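Acinetobacter secreted protease CpaA (Acinetobacter nosocomialis M2, PDB 6O38) is a secreted protein that probably works as a zinc metalloprotease, exported by type II secretion and captured here in complex with its chaperone CpaB. Local coordinates at residues G505-H508 / T512-G515; Y480-A485 / G501-L506; A495-V500 / N531-S536. One frame throughout, in Å; residues are numbered along the deposited sequence.

Contact 1 (G505-H508 / T512-G515); sequences GLYH and TNIG. With ZN (zinc ion), chain M.
Tyr-507 meets 512-515 through both backbone and side chain. Its N gives a hydrogen bond to Gly-515 O at 2.8 Å (159° at the hydrogen). The same oxygen takes a CA-H...O contact from Leu-506 CA at 3.3 Å and lies near the plane of the tyrosine ring, at its edge. Beside this backbone bridge, the Asn-513 amide stacks over one face of the phenol ring, offset toward the rim. With Tyr-507 CG opposite the carbonyl carbon (chi1 -60°), the ring lies under that amide. The two planes are only 18° apart, and the closest approach is between Tyr-507 CE1 and Asn-513 CG, at 3.5 Å. Leu-506 adds its CD2 methyl, 3.8 Å from Gly-515 CA, and the side chain also packs on helix 557-569 and Met-527.

The next shell fixes where the chain turns. Gly-505, with a positive phi, ends helix 496-504 in a Schellman motif, and the peptide then runs extended into His-508. His-508 turns its CB away from 512-515, and its NE2 binds the zinc ion at 2.1 Å. Glu-172 of the chaperone CpaB accepts a hydrogen bond from His-508 N and also packs on Tyr-507. A glycine turn between the helix and the third zinc histidine is the hallmark of the HExxHxxGxxH motif of metzincin proteases, which the sequence here matches.

Contact 2 (Y480-A485 / G501-L506); sequences YNMIGA and GHNLGL. With ZN (zinc ion), chain M.
Met-482 starts out with CG trans to its own N (chi1 -169°) and then folds about the CB-CG bond (chi2 64°), a combination that carries the selenium of this selenomethionine across to the root of Asn-503. Asn-503 answers from the helix with CG opposite its carbonyl carbon (chi1 -75°), pointing from the helical surface toward the start of the strand. The two side chains meet at an oblique angle: SE lies 3.7 Å from Asn-503 CB, and the terminal CE of Met-482 sits against the same CB at 3.8 Å. Beyond this apolar contact the amide reaches the strand backbone, with Asn-503 CG 3.8 Å from Ile-483 O. A polar group from the helix is thus inserted beside a main-chain carbonyl in a buried setting.

Both segments turn sharply close to the contact. Met-482 is the centre of an inverse gamma turn, closed by a weak bond from Ile-483 N to Asn-481 O at 2.7 Å, and the chain leaves it as strand. On the other side the helix finishes in a Schellman motif, with Leu-506 N bonded to Gly-501 O at 3.0 Å and Gly-505 N to His-502 O at 2.9 Å. This returns Leu-506 O to His-502, whose ND1 donates a weak hydrogen bond to it. That bond would tend to steady the imidazole, whose NE2 binds the zinc ion at 2.1 Å.

Strand 483-487 is held on by strand 457-462, with Gly-484 bonded to both Val-458 and Tyr-460, and Ile-483 packs on helix 433-439. Helix 557-569 also packs here, its Ile-568 touching both Met-482 and Leu-504.

Contact 3 (A495-V500 / N531-S536); sequences AMRHEV and NINFYS. With ZN (zinc ion), chain M.
Arg-497 and Tyr-535 reach toward each other's segments from opposite directions and give the contact two polar links. The arginine takes the crowded first rotamer, with CG between the backbone N and the carbonyl carbon (chi1 70°), and then runs fully extended to NE. This long arm sets NH1 2.9 Å from Asn-533 OD1 in a fairly straight hydrogen bond (157° at the hydrogen). The amide crosses the arginine at about a right angle, and the guanidinium and amide planes are turned 58° apart. OD1 sits near the guanidinium plane at its edge, while NH1 is somewhat tilted from the plane of the amide carbonyl. Asn-533 is the centre of an inverse gamma turn, and Ile-532 O lies 3.6 Å from Arg-497 NH2.

Tyr-535 works from the other end of the segment. Its hydroxyl donates to Arg-497 O at 3.0 Å, in the carbonyl plane and on a lone pair, and passes 3.8 Å from Arg-497 CB. His-498, one residue on, binds the zinc ion through NE2 at 2.2 Å.

Helix 391-411 lies alongside: Arg-497 NH1 is also hydrogen-bonded to Thr-408 OG1, and Thr-408 touches Tyr-535. Strand 416-425 adds Phe-416 against Tyr-535 and Leu-418 against Val-500; the loop carrying 531-536 thus meets helix 391-411 and strand 416-425 as well as helix 496-504.

Overall arrangement
All three contacts meet at one zinc site, with centres about 13 Å apart in every pair. Each supplies a histidine: His-508 from contact 1, His-502 from contact 2 and His-498 from contact 3. His-508 NE2 lies 3.2 Å from His-502 NE2 and 3.0 Å from His-498 NE2. Asp-170 of the chaperone CpaB completes the coordination, as would suit a chaperone that blocks the active site. Contacts 2 and 3 share helix 496-504, and contacts 1 and 2 share Gly-505 and Leu-506 where that helix ends. Leu-506 CD1 also meets Tyr-535 CD1 at 3.9 Å, joining contact 3 to the other two, and Ala-485 O approaches Glu-499 CG of the HExxH motif at 3.8 Å.

Contact 1 (G505-H508 / T512-G515)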
ATOM      1  N   GLY A 505       5.180 -14.330 -18.776  1.00 49.83           N
ATOM      2  CA  GLY A 505       6.050 -13.822 -19.809  1.00 50.72           C
ATOM      3  C   GLY A 505       6.844 -12.580 -19.451  1.00 49.90           C
ATOM      4  O   GLY A 505       7.277 -11.866 -20.364  1.00 50.39           O
ATOM      5  N   LEU A 506       7.050 -12.303 -18.168  1.00 50.28           N
ATOM      6  CA  LEU A 506       7.685 -11.073 -17.724  1.00 49.58           C
ATOM      7  C   LEU A 506       9.135 -11.325 -17.327  1.00 50.96           C
ATOM      8  O   LEU A 506       9.497 -12.412 -16.870  1.00 51.97           O
ATOM      9  CB  LEU A 506       6.921 -10.464 -16.548  1.00 48.07           C
ATOM     10  CG  LEU A 506       5.451 -10.145 -16.818  1.00 47.01           C
ATOM     11  CD1 LEU A 506       4.807  -9.502 -15.602  1.00 45.63           C
ATOM     12  CD2 LEU A 506       5.314  -9.253 -18.041  1.00 46.94           C
ATOM     13  N   TYR A 507       9.961 -10.300 -17.507  1.00 51.37           N
ATOM     14  CA  TYR A 507      11.370 -10.338 -17.153  1.00 52.23           C
ATOM     15  C   TYR A 507      11.650  -9.303 -16.071  1.00 51.54           C
ATOM     16  O   TYR A 507      10.804  -8.467 -15.741  1.00 50.03           O
ATOM     17  CB  TYR A 507      12.252 -10.080 -18.383  1.00 53.38           C
ATOM     18  CG  TYR A 507      12.077 -11.089 -19.497  1.00 54.60           C
ATOM     19  CD1 TYR A 507      11.023 -10.984 -20.397  1.00 54.42           C
ATOM     20  CD2 TYR A 507      12.967 -12.144 -19.651  1.00 56.06           C
ATOM     21  CE1 TYR A 507      10.859 -11.902 -21.416  1.00 55.76           C
ATOM     22  CE2 TYR A 507      12.811 -13.067 -20.669  1.00 57.25           C
ATOM     23  CZ  TYR A 507      11.756 -12.941 -21.548  1.00 57.18           C
ATOM     24  OH  TYR A 507      11.597 -13.858 -22.562  1.00 58.65           O
ATOM     25  N   HIS A 508      12.855  -9.368 -15.511  1.00 54.71           N
ATOM     26  CA  HIS A 508      13.248  -8.414 -14.485  1.00 54.12           C
ATOM     27  C   HIS A 508      13.507  -7.041 -15.101  1.00 53.72           C
ATOM     28  O   HIS A 508      13.614  -6.881 -16.321  1.00 54.12           O
ATOM     29  CB  HIS A 508      14.491  -8.902 -13.742  1.00 55.24           C
ATOM     30  CG  HIS A 508      14.244 -10.083 -12.857  1.00 55.49           C
ATOM     31  ND1 HIS A 508      15.227 -10.993 -12.538  1.00 56.78           N
ATOM     32  CD2 HIS A 508      13.124 -10.498 -12.218  1.00 54.65           C
ATOM     33  CE1 HIS A 508      14.724 -11.922 -11.744  1.00 56.71           C
ATOM     34  NE2 HIS A 508      13.450 -11.643 -11.534  1.00 55.45           N
ATOM     35  N   THR A 512      15.598  -6.160 -22.066  1.00 57.79           N
ATOM     36  CA  THR A 512      15.264  -5.563 -23.353  1.00 58.10           C
ATOM     37  C   THR A 512      13.812  -5.791 -23.754  1.00 57.56           C
ATOM     38  O   THR A 512      13.344  -5.151 -24.703  1.00 57.50           O
ATOM     39  CB  THR A 512      16.183  -6.121 -24.442  1.00 59.71           C
ATOM     40  OG1 THR A 512      15.805  -7.471 -24.742  1.00 60.49           O
ATOM     41  CG2 THR A 512      17.631  -6.102 -23.976  1.00 60.60           C
ATOM     42  N   ASN A 513      13.093  -6.671 -23.065  1.00 57.05           N
ATOM     43  CA  ASN A 513      11.710  -6.956 -23.409  1.00 56.59           C
ATOM     44  C   ASN A 513      10.777  -5.897 -22.834  1.00 54.70           C
ATOM     45  O   ASN A 513      11.027  -5.327 -21.768  1.00 53.59           O
ATOM     46  CB  ASN A 513      11.302  -8.339 -22.902  1.00 57.10           C
ATOM     47  CG  ASN A 513      11.911  -9.462 -23.718  1.00 59.09           C
ATOM     48  OD1 ASN A 513      11.247 -10.057 -24.567  1.00 60.01           O
ATOM     49  ND2 ASN A 513      13.184  -9.754 -23.470  1.00 59.79           N
ATOM     50  N   ILE A 514       9.690  -5.633 -23.563  1.00 53.91           N
ATOM     51  CA  ILE A 514       8.703  -4.667 -23.095  1.00 52.15           C
ATOM     52  C   ILE A 514       8.008  -5.174 -21.837  1.00 51.01           C
ATOM     53  O   ILE A 514       7.591  -4.380 -20.985  1.00 49.49           O
ATOM     54  CB  ILE A 514       7.702  -4.340 -24.221  1.00 52.46           C
ATOM     55  CG1 ILE A 514       6.831  -3.142 -23.840  1.00 50.84           C
ATOM     56  CG2 ILE A 514       6.841  -5.552 -24.558  1.00 53.30           C
ATOM     57  CD1 ILE A 514       5.867  -2.725 -24.928  1.00 51.20           C
ATOM     58  N   GLY A 515       7.875  -6.491 -21.693  1.00 48.99           N
ATOM     59  CA  GLY A 515       7.292  -7.075 -20.502  1.00 48.23           C
ATOM     60  C   GLY A 515       8.307  -7.236 -19.391  1.00 48.78           C
ATOM     61  O   GLY A 515       8.774  -8.347 -19.125  1.00 49.85           O
TER
HETATM   62 ZN    ZN M 601      12.615 -13.491 -11.067  1.00 55.35          ZN

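Contact 2 (Y480-A485 / G501-L506)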
ATOM      1  N   TYR A 480       3.255 -27.060 -21.050  1.00 58.69           N
ATOM      2  CA  TYR A 480       4.205 -27.998 -20.464  1.00 59.14           C
ATOM      3  C   TYR A 480       5.074 -27.343 -19.395  1.00 58.29           C
ATOM      4  O   TYR A 480       5.449 -28.001 -18.418  1.00 58.13           O
ATOM      5  CB  TYR A 480       5.082 -28.603 -21.560  1.00 60.92           C
ATOM      6  CG  TYR A 480       6.191 -29.485 -21.036  1.00 61.51           C
ATOM      7  CD1 TYR A 480       5.918 -30.747 -20.526  1.00 61.70           C
ATOM      8  CD2 TYR A 480       7.512 -29.055 -21.053  1.00 61.98           C
ATOM      9  CE1 TYR A 480       6.929 -31.556 -20.046  1.00 62.41           C
ATOM     10  CE2 TYR A 480       8.530 -29.858 -20.573  1.00 62.65           C
ATOM     11  CZ  TYR A 480       8.232 -31.107 -20.072  1.00 62.90           C
ATOM     12  OH  TYR A 480       9.244 -31.910 -19.594  1.00 64.62           O
ATOM     13  N   ASN A 481       5.398 -26.060 -19.554  1.00 58.94           N
ATOM     14  CA  ASN A 481       6.307 -25.367 -18.652  1.00 58.25           C
ATOM     15  C   ASN A 481       5.584 -24.508 -17.623  1.00 56.53           C
ATOM     16  O   ASN A 481       6.239 -23.772 -16.878  1.00 55.93           O
ATOM     17  CB  ASN A 481       7.285 -24.502 -19.449  1.00 58.96           C
ATOM     18  CG  ASN A 481       8.307 -25.323 -20.206  1.00 60.65           C
ATOM     19  OD1 ASN A 481       8.950 -26.208 -19.643  1.00 61.10           O
ATOM     20  ND2 ASN A 481       8.468 -25.030 -21.492  1.00 61.74           N
HETATM   21  N   MSE A 482       4.260 -24.588 -17.556  1.00 54.85           N
HETATM   22  CA  MSE A 482       3.498 -23.754 -16.637  1.00 53.24           C
HETATM   23  C   MSE A 482       3.653 -24.246 -15.202  1.00 52.83           C
HETATM   24  O   MSE A 482       2.779 -24.935 -14.675  1.00 52.47           O
HETATM   25  CB  MSE A 482       2.020 -23.730 -17.035  1.00 55.63           C
HETATM   26  CG  MSE A 482       1.198 -22.684 -16.303  1.00 54.06           C
HETATM   27 SE   MSE A 482       1.772 -20.867 -16.707  0.63 53.55          SE
HETATM   28  CE  MSE A 482       0.752 -19.921 -15.339  1.00 51.50           C
ATOM     29  N   ILE A 483       4.772 -23.893 -14.574  1.00 54.64           N
ATOM     30  CA  ILE A 483       5.060 -24.318 -13.207  1.00 55.06           C
ATOM     31  C   ILE A 483       5.937 -23.264 -12.544  1.00 54.92           C
ATOM     32  O   ILE A 483       6.811 -22.671 -13.181  1.00 55.30           O
ATOM     33  CB  ILE A 483       5.723 -25.715 -13.181  1.00 56.91           C
ATOM     34  CG1 ILE A 483       5.952 -26.184 -11.742  1.00 57.49           C
ATOM     35  CG2 ILE A 483       7.026 -25.716 -13.968  1.00 58.27           C
ATOM     36  CD1 ILE A 483       6.432 -27.613 -11.636  1.00 59.30           C
ATOM     37  N   GLY A 484       5.683 -23.024 -11.258  1.00 57.06           N
ATOM     38  CA  GLY A 484       6.481 -22.093 -10.487  1.00 56.83           C
ATOM     39  C   GLY A 484       6.708 -22.635  -9.090  1.00 57.10           C
ATOM     40  O   GLY A 484       5.966 -23.494  -8.606  1.00 57.09           O
ATOM     41  N   ALA A 485       7.759 -22.130  -8.446  1.00 58.59           N
ATOM     42  CA  ALA A 485       8.128 -22.644  -7.136  1.00 59.69           C
ATOM     43  C   ALA A 485       8.873 -21.587  -6.334  1.00 59.79           C
ATOM     44  O   ALA A 485       9.582 -20.744  -6.889  1.00 59.66           O
ATOM     45  CB  ALA A 485       8.987 -23.909  -7.255  1.00 61.67           C
ATOM     46  N   GLY A 501       4.390 -13.997 -12.496  1.00 49.61           N
ATOM     47  CA  GLY A 501       4.743 -13.002 -13.497  1.00 49.51           C
ATOM     48  C   GLY A 501       5.702 -13.540 -14.540  1.00 50.85           C
ATOM     49  O   GLY A 501       5.549 -13.274 -15.734  1.00 51.22           O
ATOM     50  N   HIS A 502       6.707 -14.303 -14.102  1.00 50.00           N
ATOM     51  CA  HIS A 502       7.604 -14.964 -15.045  1.00 51.43           C
ATOM     52  C   HIS A 502       6.834 -15.922 -15.947  1.00 52.13           C
ATOM     53  O   HIS A 502       7.013 -15.921 -17.169  1.00 53.02           O
ATOM     54  CB  HIS A 502       8.709 -15.705 -14.292  1.00 52.61           C
ATOM     55  CG  HIS A 502       9.822 -14.821 -13.820  1.00 52.98           C
ATOM     56  ND1 HIS A 502      10.571 -14.047 -14.680  1.00 53.28           N
ATOM     57  CD2 HIS A 502      10.318 -14.595 -12.581  1.00 53.23           C
ATOM     58  CE1 HIS A 502      11.478 -13.378 -13.989  1.00 53.65           C
ATOM     59  NE2 HIS A 502      11.345 -13.693 -12.713  1.00 53.65           N
ATOM     60  N   ASN A 503       5.971 -16.752 -15.352  1.00 51.54           N
ATOM     61  CA  ASN A 503       5.153 -17.673 -16.136  1.00 52.18           C
ATOM     62  C   ASN A 503       4.328 -16.934 -17.182  1.00 52.02           C
ATOM     63  O   ASN A 503       4.127 -17.434 -18.295  1.00 53.23           O
ATOM     64  CB  ASN A 503       4.240 -18.481 -15.214  1.00 51.70           C
ATOM     65  CG  ASN A 503       4.984 -19.565 -14.457  1.00 52.35           C
ATOM     66  OD1 ASN A 503       6.096 -19.944 -14.825  1.00 53.45           O
ATOM     67  ND2 ASN A 503       4.368 -20.073 -13.396  1.00 51.79           N
ATOM     68  N   LEU A 504       3.847 -15.736 -16.845  1.00 49.23           N
ATOM     69  CA  LEU A 504       3.038 -14.958 -17.773  1.00 48.99           C
ATOM     70  C   LEU A 504       3.861 -14.333 -18.892  1.00 49.90           C
ATOM     71  O   LEU A 504       3.277 -13.847 -19.866  1.00 50.26           O
ATOM     72  CB  LEU A 504       2.280 -13.866 -17.013  1.00 47.35           C
ATOM     73  CG  LEU A 504       1.106 -14.342 -16.154  1.00 46.63           C
ATOM     74  CD1 LEU A 504       0.623 -13.235 -15.233  1.00 45.15           C
ATOM     75  CD2 LEU A 504      -0.029 -14.832 -17.037  1.00 47.13           C
ATOM     76  N   GLY A 505       5.180 -14.330 -18.776  1.00 49.83           N
ATOM     77  CA  GLY A 505       6.050 -13.822 -19.809  1.00 50.72           C
ATOM     78  C   GLY A 505       6.844 -12.580 -19.451  1.00 49.90           C
ATOM     79  O   GLY A 505       7.277 -11.866 -20.364  1.00 50.39           O
ATOM     80  N   LEU A 506       7.050 -12.303 -18.168  1.00 50.28           N
ATOM     81  CA  LEU A 506       7.685 -11.073 -17.724  1.00 49.58           C
ATOM     82  C   LEU A 506       9.135 -11.325 -17.327  1.00 50.96           C
ATOM     83  O   LEU A 506       9.497 -12.412 -16.870  1.00 51.97           O
ATOM     84  CB  LEU A 506       6.921 -10.464 -16.548  1.00 48.07           C
ATOM     85  CG  LEU A 506       5.451 -10.145 -16.818  1.00 47.01           C
ATOM     86  CD1 LEU A 506       4.807  -9.502 -15.602  1.00 45.63           C
ATOM     87  CD2 LEU A 506       5.314  -9.253 -18.041  1.00 46.94           C
TER
HETATM   88 ZN    ZN M 601      12.615 -13.491 -11.067  1.00 55.35          ZN

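Contact 3 (A495-V500 / N531-S536)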
ATOM      1  N   ALA A 495       6.483 -13.964  -3.062  1.00 55.31           N
ATOM      2  CA  ALA A 495       7.238 -14.485  -4.194  1.00 55.82           C
ATOM      3  C   ALA A 495       6.349 -15.073  -5.279  1.00 55.32           C
ATOM      4  O   ALA A 495       6.787 -15.169  -6.432  1.00 55.66           O
ATOM      5  CB  ALA A 495       8.231 -15.547  -3.719  1.00 57.21           C
HETATM    6  N   MSE A 496       5.123 -15.468  -4.946  1.00 52.11           N
HETATM    7  CA  MSE A 496       4.248 -16.122  -5.912  1.00 51.78           C
HETATM    8  C   MSE A 496       3.880 -15.195  -7.063  1.00 51.03           C
HETATM    9  O   MSE A 496       3.983 -15.576  -8.228  1.00 51.42           O
HETATM   10  CB  MSE A 496       2.975 -16.632  -5.241  1.00 54.36           C
HETATM   11  CG  MSE A 496       2.127 -17.489  -6.165  1.00 54.21           C
HETATM   12 SE   MSE A 496       0.398 -17.988  -5.430  0.56 53.63          SE
HETATM   13  CE  MSE A 496      -0.154 -19.244  -6.816  1.00 53.98           C
ATOM     14  N   ARG A 497       3.447 -13.974  -6.733  1.00 49.18           N
ATOM     15  CA  ARG A 497       3.130 -13.003  -7.773  1.00 48.57           C
ATOM     16  C   ARG A 497       4.344 -12.670  -8.627  1.00 49.13           C
ATOM     17  O   ARG A 497       4.183 -12.205  -9.761  1.00 48.90           O
ATOM     18  CB  ARG A 497       2.557 -11.725  -7.156  1.00 47.69           C
ATOM     19  CG  ARG A 497       3.559 -10.897  -6.367  1.00 47.84           C
ATOM     20  CD  ARG A 497       2.957  -9.561  -5.963  1.00 47.03           C
ATOM     21  NE  ARG A 497       3.881  -8.748  -5.179  1.00 47.30           N
ATOM     22  CZ  ARG A 497       3.549  -7.605  -4.587  1.00 46.84           C
ATOM     23  NH1 ARG A 497       2.311  -7.142  -4.687  1.00 46.07           N
ATOM     24  NH2 ARG A 497       4.452  -6.928  -3.892  1.00 47.27           N
ATOM     25  N   HIS A 498       5.551 -12.907  -8.111  1.00 51.49           N
ATOM     26  CA  HIS A 498       6.762 -12.704  -8.897  1.00 52.10           C
ATOM     27  C   HIS A 498       7.007 -13.876  -9.840  1.00 52.93           C
ATOM     28  O   HIS A 498       7.293 -13.679 -11.026  1.00 53.22           O
ATOM     29  CB  HIS A 498       7.959 -12.496  -7.968  1.00 52.79           C
ATOM     30  CG  HIS A 498       9.256 -12.292  -8.688  1.00 53.61           C
ATOM     31  ND1 HIS A 498       9.696 -11.050  -9.091  1.00 53.37           N
ATOM     32  CD2 HIS A 498      10.212 -13.171  -9.069  1.00 54.79           C
ATOM     33  CE1 HIS A 498      10.866 -11.173  -9.693  1.00 54.29           C
ATOM     34  NE2 HIS A 498      11.201 -12.451  -9.692  1.00 55.17           N
ATOM     35  N   GLU A 499       6.896 -15.103  -9.329  1.00 52.86           N
ATOM     36  CA  GLU A 499       7.120 -16.275 -10.168  1.00 53.81           C
ATOM     37  C   GLU A 499       6.015 -16.436 -11.204  1.00 53.46           C
ATOM     38  O   GLU A 499       6.281 -16.821 -12.349  1.00 54.20           O
ATOM     39  CB  GLU A 499       7.238 -17.529  -9.300  1.00 54.46           C
ATOM     40  CG  GLU A 499       8.340 -17.457  -8.251  1.00 55.15           C
ATOM     41  CD  GLU A 499       9.703 -17.123  -8.839  1.00 56.09           C
ATOM     42  OE1 GLU A 499      10.475 -16.397  -8.178  1.00 56.12           O
ATOM     43  OE2 GLU A 499      10.001 -17.573  -9.966  1.00 56.90           O
ATOM     44  N   VAL A 500       4.766 -16.155 -10.822  1.00 51.30           N
ATOM     45  CA  VAL A 500       3.666 -16.215 -11.782  1.00 51.09           C
ATOM     46  C   VAL A 500       3.852 -15.162 -12.867  1.00 50.91           C
ATOM     47  O   VAL A 500       3.527 -15.389 -14.040  1.00 51.35           O
ATOM     48  CB  VAL A 500       2.316 -16.059 -11.056  1.00 50.16           C
ATOM     49  CG1 VAL A 500       1.184 -15.835 -12.051  1.00 49.73           C
ATOM     50  CG2 VAL A 500       2.034 -17.283 -10.197  1.00 50.56           C
ATOM     51  N   ASN A 531       8.080  -4.281  -4.342  1.00 50.49           N
ATOM     52  CA  ASN A 531       7.739  -3.642  -3.077  1.00 50.64           C
ATOM     53  C   ASN A 531       6.476  -2.791  -3.141  1.00 49.72           C
ATOM     54  O   ASN A 531       6.127  -2.155  -2.139  1.00 49.99           O
ATOM     55  CB  ASN A 531       8.915  -2.798  -2.558  1.00 51.34           C
ATOM     56  CG  ASN A 531       9.380  -1.751  -3.553  1.00 50.86           C
ATOM     57  OD1 ASN A 531       8.643  -1.353  -4.455  1.00 49.91           O
ATOM     58  ND2 ASN A 531      10.616  -1.295  -3.388  1.00 51.64           N
ATOM     59  N   ILE A 532       5.781  -2.759  -4.278  1.00 47.25           N
ATOM     60  CA  ILE A 532       4.464  -2.145  -4.381  1.00 46.31           C
ATOM     61  C   ILE A 532       3.553  -3.108  -5.128  1.00 45.82           C
ATOM     62  O   ILE A 532       4.011  -3.947  -5.911  1.00 46.09           O
ATOM     63  CB  ILE A 532       4.495  -0.765  -5.081  1.00 45.53           C
ATOM     64  CG1 ILE A 532       4.989  -0.895  -6.521  1.00 45.24           C
ATOM     65  CG2 ILE A 532       5.350   0.223  -4.299  1.00 46.07           C
ATOM     66  CD1 ILE A 532       4.925   0.397  -7.304  1.00 44.57           C
ATOM     67  N   ASN A 533       2.250  -2.985  -4.879  1.00 43.66           N
ATOM     68  CA  ASN A 533       1.271  -3.951  -5.378  1.00 43.34           C
ATOM     69  C   ASN A 533       0.824  -3.595  -6.797  1.00 42.26           C
ATOM     70  O   ASN A 533      -0.343  -3.304  -7.062  1.00 41.42           O
ATOM     71  CB  ASN A 533       0.082  -4.025  -4.427  1.00 43.27           C
ATOM     72  CG  ASN A 533       0.489  -4.385  -3.013  1.00 44.36           C
ATOM     73  OD1 ASN A 533       1.460  -5.108  -2.797  1.00 45.11           O
ATOM     74  ND2 ASN A 533      -0.254  -3.874  -2.037  1.00 44.42           N
ATOM     75  N   PHE A 534       1.782  -3.630  -7.722  1.00 40.58           N
ATOM     76  CA  PHE A 534       1.495  -3.326  -9.116  1.00 39.72           C
ATOM     77  C   PHE A 534       2.399  -4.138 -10.030  1.00 40.47           C
ATOM     78  O   PHE A 534       3.539  -4.455  -9.682  1.00 41.56           O
ATOM     79  CB  PHE A 534       1.684  -1.836  -9.435  1.00 39.11           C
ATOM     80  CG  PHE A 534       0.714  -0.931  -8.734  1.00 38.36           C
ATOM     81  CD1 PHE A 534      -0.548  -0.706  -9.260  1.00 37.31           C
ATOM     82  CD2 PHE A 534       1.071  -0.285  -7.561  1.00 38.86           C
ATOM     83  CE1 PHE A 534      -1.441   0.132  -8.621  1.00 36.77           C
ATOM     84  CE2 PHE A 534       0.183   0.556  -6.918  1.00 38.35           C
ATOM     85  CZ  PHE A 534      -1.075   0.764  -7.449  1.00 37.31           C
ATOM     86  N   TYR A 535       1.869  -4.479 -11.200  1.00 38.69           N
ATOM     87  CA  TYR A 535       2.688  -4.810 -12.354  1.00 39.75           C
ATOM     88  C   TYR A 535       2.915  -3.540 -13.165  1.00 39.79           C
ATOM     89  O   TYR A 535       2.086  -2.627 -13.162  1.00 39.21           O
ATOM     90  CB  TYR A 535       2.025  -5.882 -13.221  1.00 40.49           C
ATOM     91  CG  TYR A 535       1.918  -7.242 -12.565  1.00 41.31           C
ATOM     92  CD1 TYR A 535       3.018  -8.088 -12.491  1.00 42.48           C
ATOM     93  CD2 TYR A 535       0.716  -7.685 -12.029  1.00 41.23           C
ATOM     94  CE1 TYR A 535       2.925  -9.332 -11.897  1.00 43.56           C
ATOM     95  CE2 TYR A 535       0.613  -8.931 -11.432  1.00 42.68           C
ATOM     96  CZ  TYR A 535       1.722  -9.750 -11.369  1.00 43.76           C
ATOM     97  OH  TYR A 535       1.629 -10.988 -10.778  1.00 45.13           O
ATOM     98  N   SER A 536       4.048  -3.481 -13.859  1.00 40.38           N
ATOM     99  CA  SER A 536       4.442  -2.238 -14.506  1.00 40.89           C
ATOM    100  C   SER A 536       3.529  -1.922 -15.686  1.00 41.62           C
ATOM    101  O   SER A 536       3.102  -2.816 -16.422  1.00 42.40           O
ATOM    102  CB  SER A 536       5.897  -2.310 -14.972  1.00 42.18           C
ATOM    103  OG  SER A 536       6.049  -3.207 -16.055  1.00 43.46           O
TER
HETATM  104 ZN    ZN M 601      12.615 -13.491 -11.067  1.00 55.35          ZN